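Local coordinates for hypothetical protein (Ruminococcus gnavus, PDB 4QAN) that is of unknown function but adopts a cystatin-like fold, as a divergent member of the NTF2-like superfamily, and can bind a metal ion, at residues A[6-11]-A[214-219]; A[210-215]-A[250-255]. All coordinates share one frame; numbering follows the deposited sequence. Where two conformers were deposited one is given.

Interaction 1 of 2, residues A[6-11]-A[214-219]; sequences SEVLNV and MPISEK
Met214 and Val8 are joined through their backbones, Met214 N donating a nearly straight hydrogen bond (169°) to Val8 O over 2.8 Å. The acceptor belongs to a type I beta turn, Ser6 to Leu9, that follows the short N-terminal helix of this cystatin-like protein; the donor lies in the loop leading to helix 221-234. Met214 is a selenomethionine, modelled in two conformations. In the one described here, CG sits between its own backbone N and carbonyl carbon (chi1 77°) and the extended chain would run past the turn's carbonyls, CG nearest Val8 O and the methyl end near Glu7 O, approaches that the alternate conformer leaves doubtful. A long, unbranched, apolar side chain suits this place because it can lie alongside a backbone without competing for its hydrogen bonds. Val8, beta-branched and buried, also leans on Thr238 of helix 237-242. Ile216 comes to the contact from beyond Pro215, pointing toward the turn while also touching Arg239 and Ala242. The two branched side chains meet through single methyls, Val8 CG1 lying 4.3 Å from Ile216 CG2.

Interaction 2 of 2, residues A[210-215]-A[250-255]; sequences YFQAMP and QDTSPE
Gln212, in one of its two modelled conformers, accepts a straight hydrogen bond from the backbone of Ser253, with Ser253 N 3.1 Å from Gln212 OE1 and an angle of 174° at the hydrogen. In that conformer the donor lies in the amide plane, on a lone pair of the oxygen, and the side chain reaches across because CG is anti to the backbone N (chi1 -160°) and the chain stays extended. Its NE2 is bonded to Ser249 OG, so both ends of the amide have partners, which would hold its rotation, though the second conformer makes this less certain; glutamine suits the place by offering acceptor and donor together.

A second hydrogen bond joins Tyr210 OH and Thr252 OG1, 2.8 Å apart; either hydroxyl could be the donor, and the tyrosine oxygen is less surely placed. Tyrosine is long enough to carry a hydroxyl across, and Thr252 OG1, at the ring's edge and in its plane, also bonds to Thr12 OG1. Asp251 OD1 accepts Thr252 N at 2.7 Å from above the carboxylate plane and has a second partner in Ser14 OG. Ser253, with a short hydroxyl suited to capping, is the N-cap of helix 254-275, its OG taking Leu256 N.

Across the segments, apolar contact comes mainly from Thr252 CG2, 3.8 Å from Tyr210 CE2; Leu257 touches Tyr210, Gln212 and Thr252. A phenylalanine at Tyr210 would probably leave Thr252 OG1 without one of its hydroxyl partners. The bonds between the two segments involve uncharged groups only, which suggests that the placing of donors and acceptors, rather than charge, matches them.

Segment 210-215 of interaction 2 runs directly into segment 214-219 of interaction 1, the two sharing Met214 and Pro215, with the centres of the contacts about 11 Å apart. They also touch directly: Asn10 N lies 2.8 Å from Gln212 O, a probable hydrogen bond, so segment 6-11 probably meets this run at both Gln212 and Met214. Packing accompanies it, with Leu9 CD2 4.0 Å from Phe211 CB. Asn10 ND2 bonds to Ser249 O and so ties segment 6-11 to the loop just before 250-255, linking interaction 1 to the far side of interaction 2. Each lies away from Ser360, where magnesium has been seen bound in this protein, and neither takes part in that site.

Interaction 1 of 2, residues A[6-11]-A[214-219]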
loop_
_atom_site.group_PDB
_atom_site.type_symbol
_atom_site.label_atom_id
_atom_site.label_comp_id
_atom_site.label_asym_id
_atom_site.label_seq_id
_atom_site.Cartn_x
_atom_site.Cartn_y
_atom_site.Cartn_z
ATOM N N SER A 6 -16.854 -1.100 -6.506
ATOM C CA SER A 6 -16.821 -2.347 -7.264
ATOM C C SER A 6 -16.540 -2.148 -8.771
ATOM O O SER A 6 -15.664 -2.805 -9.336
ATOM C CB SER A 6 -18.145 -3.101 -7.053
ATOM O OG SER A 6 -18.209 -4.280 -7.831
ATOM N N GLU A 7 -17.265 -1.233 -9.410
ATOM C CA GLU A 7 -17.206 -1.077 -10.880
ATOM C C GLU A 7 -15.982 -0.302 -11.408
ATOM O O GLU A 7 -15.853 -0.073 -12.615
ATOM C CB GLU A 7 -18.521 -0.468 -11.413
ATOM C CG GLU A 7 -18.923 0.885 -10.830
ATOM C CD GLU A 7 -20.401 1.183 -11.012
ATOM O OE1 GLU A 7 -20.969 0.811 -12.060
ATOM O OE2 GLU A 7 -21.000 1.791 -10.107
ATOM N N VAL A 8 -15.092 0.096 -10.505
ATOM C CA VAL A 8 -13.849 0.754 -10.888
ATOM C C VAL A 8 -12.668 -0.214 -10.793
ATOM O O VAL A 8 -11.519 0.204 -10.789
ATOM C CB VAL A 8 -13.605 2.036 -10.058
ATOM C CG1 VAL A 8 -14.771 2.997 -10.237
ATOM C CG2 VAL A 8 -13.398 1.738 -8.579
ATOM N N LEU A 9 -12.975 -1.511 -10.754
ATOM C CA LEU A 9 -11.979 -2.563 -10.661
ATOM C C LEU A 9 -11.655 -3.204 -12.004
ATOM O O LEU A 9 -12.542 -3.552 -12.779
ATOM C CB LEU A 9 -12.448 -3.667 -9.706
ATOM C CG LEU A 9 -12.584 -3.303 -8.227
ATOM C CD1 LEU A 9 -12.721 -4.577 -7.401
ATOM C CD2 LEU A 9 -11.393 -2.477 -7.738
ATOM N N ASN A 10 -10.359 -3.378 -12.243
ATOM C CA ASN A 10 -9.861 -4.119 -13.378
ATOM C C ASN A 10 -9.703 -5.548 -12.904
ATOM O O ASN A 10 -8.740 -5.881 -12.204
ATOM C CB ASN A 10 -8.522 -3.533 -13.826
ATOM C CG ASN A 10 -7.962 -4.206 -15.060
ATOM O OD1 ASN A 10 -8.477 -5.217 -15.519
ATOM N ND2 ASN A 10 -6.876 -3.646 -15.596
ATOM N N VAL A 11 -10.674 -6.384 -13.248
ATOM C CA VAL A 11 -10.587 -7.801 -12.936
ATOM C C VAL A 11 -9.662 -8.383 -13.999
ATOM O O VAL A 11 -10.101 -8.793 -15.068
ATOM C CB VAL A 11 -11.964 -8.502 -12.937
ATOM C CG1 VAL A 11 -11.838 -9.923 -12.383
ATOM C CG2 VAL A 11 -12.971 -7.714 -12.108
HETATM N N MSE A 214 -9.220 0.528 -12.395
HETATM C CA MSE A 214 -9.234 0.863 -13.812
HETATM C C MSE A 214 -9.157 2.356 -13.960
HETATM O O MSE A 214 -9.462 3.086 -13.033
HETATM C CB MSE A 214 -10.503 0.334 -14.460
HETATM C CG MSE A 214 -11.719 1.194 -14.148
HETATM SE SE MSE A 214 -13.278 0.417 -15.051
HETATM C CE MSE A 214 -14.482 1.939 -14.692
ATOM N N PRO A 215 -8.740 2.842 -15.142
ATOM C CA PRO A 215 -8.797 4.287 -15.340
ATOM C C PRO A 215 -10.237 4.816 -15.339
ATOM O O PRO A 215 -11.110 4.196 -15.928
ATOM C CB PRO A 215 -8.182 4.467 -16.732
ATOM C CG PRO A 215 -7.273 3.307 -16.871
ATOM C CD PRO A 215 -8.051 2.180 -16.261
ATOM N N ILE A 216 -10.484 5.923 -14.641
ATOM C CA ILE A 216 -11.706 6.710 -14.854
ATOM C C ILE A 216 -11.318 8.169 -15.011
ATOM O O ILE A 216 -10.301 8.613 -14.467
ATOM C CB ILE A 216 -12.750 6.573 -13.721
ATOM C CG1 ILE A 216 -12.194 7.081 -12.397
ATOM C CG2 ILE A 216 -13.224 5.129 -13.588
ATOM C CD1 ILE A 216 -13.202 7.001 -11.264
ATOM N N SER A 217 -12.142 8.909 -15.739
ATOM C CA SER A 217 -11.848 10.288 -16.075
ATOM C C SER A 217 -13.123 11.127 -16.061
ATOM O O SER A 217 -14.200 10.598 -15.942
ATOM C CB SER A 217 -11.206 10.328 -17.465
ATOM O OG SER A 217 -12.108 9.887 -18.467
ATOM N N GLU A 218 -12.973 12.439 -16.188
ATOM C CA GLU A 218 -14.099 13.357 -16.349
ATOM C C GLU A 218 -13.776 14.296 -17.505
ATOM O O GLU A 218 -12.619 14.397 -17.921
ATOM C CB GLU A 218 -14.319 14.166 -15.068
ATOM C CG GLU A 218 -14.669 13.340 -13.837
ATOM C CD GLU A 218 -15.995 12.584 -13.940
ATOM O OE1 GLU A 218 -16.775 12.823 -14.882
ATOM O OE2 GLU A 218 -16.263 11.736 -13.066
ATOM N N LYS A 219 -14.774 15.011 -18.003
ATOM C CA LYS A 219 -14.611 15.751 -19.249
ATOM C C LYS A 219 -13.862 17.053 -19.116
ATOM O O LYS A 219 -13.405 17.589 -20.112
ATOM C CB LYS A 219 -15.959 15.998 -19.919
ATOM C CG LYS A 219 -16.550 14.732 -20.500
ATOM C CD LYS A 219 -16.004 14.473 -21.883
ATOM C CE LYS A 219 -16.340 13.073 -22.343
ATOM N NZ LYS A 219 -15.545 12.778 -23.553
#

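Interaction 2 of 2, residues A[210-215]-A[250-255]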
loop_
_atom_site.group_PDB
_atom_site.type_symbol
_atom_site.label_atom_id
_atom_site.label_comp_id
_atom_site.label_asym_id
_atom_site.label_seq_id
_atom_site.Cartn_x
_atom_site.Cartn_y
_atom_site.Cartn_z
ATOM N N TYR A 210 -6.059 -8.781 -3.641
ATOM C CA TYR A 210 -5.551 -7.481 -4.078
ATOM C C TYR A 210 -6.451 -6.940 -5.183
ATOM O O TYR A 210 -7.255 -7.677 -5.737
ATOM C CB TYR A 210 -4.106 -7.621 -4.568
ATOM C CG TYR A 210 -3.909 -8.467 -5.818
ATOM C CD1 TYR A 210 -3.813 -9.846 -5.747
ATOM C CD2 TYR A 210 -3.811 -7.876 -7.066
ATOM C CE1 TYR A 210 -3.629 -10.619 -6.892
ATOM C CE2 TYR A 210 -3.636 -8.630 -8.212
ATOM C CZ TYR A 210 -3.553 -10.003 -8.115
ATOM O OH TYR A 210 -3.367 -10.735 -9.246
ATOM N N PHE A 211 -6.311 -5.662 -5.519
ATOM C CA PHE A 211 -7.092 -5.077 -6.588
ATOM C C PHE A 211 -6.226 -4.162 -7.448
ATOM O O PHE A 211 -5.213 -3.625 -6.976
ATOM C CB PHE A 211 -8.273 -4.288 -6.005
ATOM C CG PHE A 211 -7.864 -3.029 -5.311
ATOM C CD1 PHE A 211 -7.537 -3.037 -3.969
ATOM C CD2 PHE A 211 -7.783 -1.836 -6.008
ATOM C CE1 PHE A 211 -7.142 -1.872 -3.332
ATOM C CE2 PHE A 211 -7.402 -0.674 -5.376
ATOM C CZ PHE A 211 -7.068 -0.694 -4.033
ATOM N N GLN A 212 -6.635 -4.029 -8.712
ATOM C CA GLN A 212 -6.033 -3.089 -9.661
ATOM C C GLN A 212 -7.191 -2.192 -10.151
ATOM O O GLN A 212 -8.133 -2.672 -10.773
ATOM C CB GLN A 212 -5.334 -3.845 -10.829
ATOM C CG GLN A 212 -4.286 -3.025 -11.603
ATOM C CD GLN A 212 -3.451 -3.842 -12.603
ATOM O OE1 GLN A 212 -2.721 -4.759 -12.226
ATOM N NE2 GLN A 212 -3.545 -3.490 -13.887
ATOM N N ALA A 213 -7.139 -0.902 -9.832
ATOM C CA ALA A 213 -8.205 0.005 -10.245
ATOM C C ALA A 213 -8.089 0.240 -11.754
ATOM O O ALA A 213 -7.000 0.099 -12.316
ATOM C CB ALA A 213 -8.109 1.305 -9.479
HETATM N N MSE A 214 -9.220 0.528 -12.395
HETATM C CA MSE A 214 -9.234 0.863 -13.812
HETATM C C MSE A 214 -9.157 2.356 -13.960
HETATM O O MSE A 214 -9.462 3.086 -13.033
HETATM C CB MSE A 214 -10.503 0.334 -14.460
HETATM C CG MSE A 214 -11.719 1.194 -14.148
HETATM SE SE MSE A 214 -13.278 0.417 -15.051
HETATM C CE MSE A 214 -14.482 1.939 -14.692
ATOM N N PRO A 215 -8.740 2.842 -15.142
ATOM C CA PRO A 215 -8.797 4.287 -15.340
ATOM C C PRO A 215 -10.237 4.816 -15.339
ATOM O O PRO A 215 -11.110 4.196 -15.928
ATOM C CB PRO A 215 -8.182 4.467 -16.732
ATOM C CG PRO A 215 -7.273 3.307 -16.871
ATOM C CD PRO A 215 -8.051 2.180 -16.261
ATOM N N GLN A 250 -4.176 -6.044 -19.577
ATOM C CA GLN A 250 -4.930 -7.280 -19.721
ATOM C C GLN A 250 -4.732 -8.094 -18.449
ATOM O O GLN A 250 -5.689 -8.465 -17.791
ATOM C CB GLN A 250 -4.473 -8.055 -20.958
ATOM C CG GLN A 250 -4.629 -7.294 -22.268
ATOM C CD GLN A 250 -6.021 -6.686 -22.455
ATOM O OE1 GLN A 250 -7.033 -7.399 -22.460
ATOM N NE2 GLN A 250 -6.076 -5.363 -22.622
ATOM N N ASP A 251 -3.475 -8.307 -18.078
ATOM C CA ASP A 251 -3.140 -9.108 -16.913
ATOM C C ASP A 251 -2.696 -8.231 -15.747
ATOM O O ASP A 251 -2.540 -7.002 -15.884
ATOM C CB ASP A 251 -2.052 -10.111 -17.295
ATOM C CG ASP A 251 -2.019 -11.319 -16.385
ATOM O OD1 ASP A 251 -2.799 -11.385 -15.408
ATOM O OD2 ASP A 251 -1.199 -12.203 -16.646
ATOM N N THR A 252 -2.556 -8.866 -14.587
ATOM C CA THR A 252 -2.058 -8.216 -13.378
ATOM C C THR A 252 -0.650 -7.696 -13.639
ATOM O O THR A 252 0.213 -8.455 -14.084
ATOM C CB THR A 252 -2.034 -9.230 -12.218
ATOM O OG1 THR A 252 -3.380 -9.498 -11.791
ATOM C CG2 THR A 252 -1.183 -8.735 -11.052
ATOM N N SER A 253 -0.423 -6.412 -13.376
ATOM C CA SER A 253 0.841 -5.762 -13.709
ATOM C C SER A 253 1.572 -5.306 -12.446
ATOM O O SER A 253 1.033 -4.509 -11.686
ATOM C CB SER A 253 0.569 -4.550 -14.614
ATOM O OG SER A 253 1.671 -3.661 -14.647
ATOM N N PRO A 254 2.818 -5.785 -12.225
ATOM C CA PRO A 254 3.565 -5.290 -11.063
ATOM C C PRO A 254 3.795 -3.797 -11.121
ATOM O O PRO A 254 3.680 -3.116 -10.107
ATOM C CB PRO A 254 4.902 -6.048 -11.125
ATOM C CG PRO A 254 4.962 -6.691 -12.465
ATOM C CD PRO A 254 3.554 -6.828 -12.959
ATOM N N GLU A 255 4.089 -3.285 -12.307
ATOM C CA GLU A 255 4.364 -1.863 -12.460
ATOM C C GLU A 255 3.142 -1.010 -12.085
ATOM O O GLU A 255 3.270 0.012 -11.395
ATOM C CB GLU A 255 4.815 -1.540 -13.890
ATOM C CG GLU A 255 6.114 -2.208 -14.317
ATOM C CD GLU A 255 5.972 -3.683 -14.710
ATOM O OE1 GLU A 255 4.829 -4.203 -14.830
ATOM O OE2 GLU A 255 7.029 -4.331 -14.899
#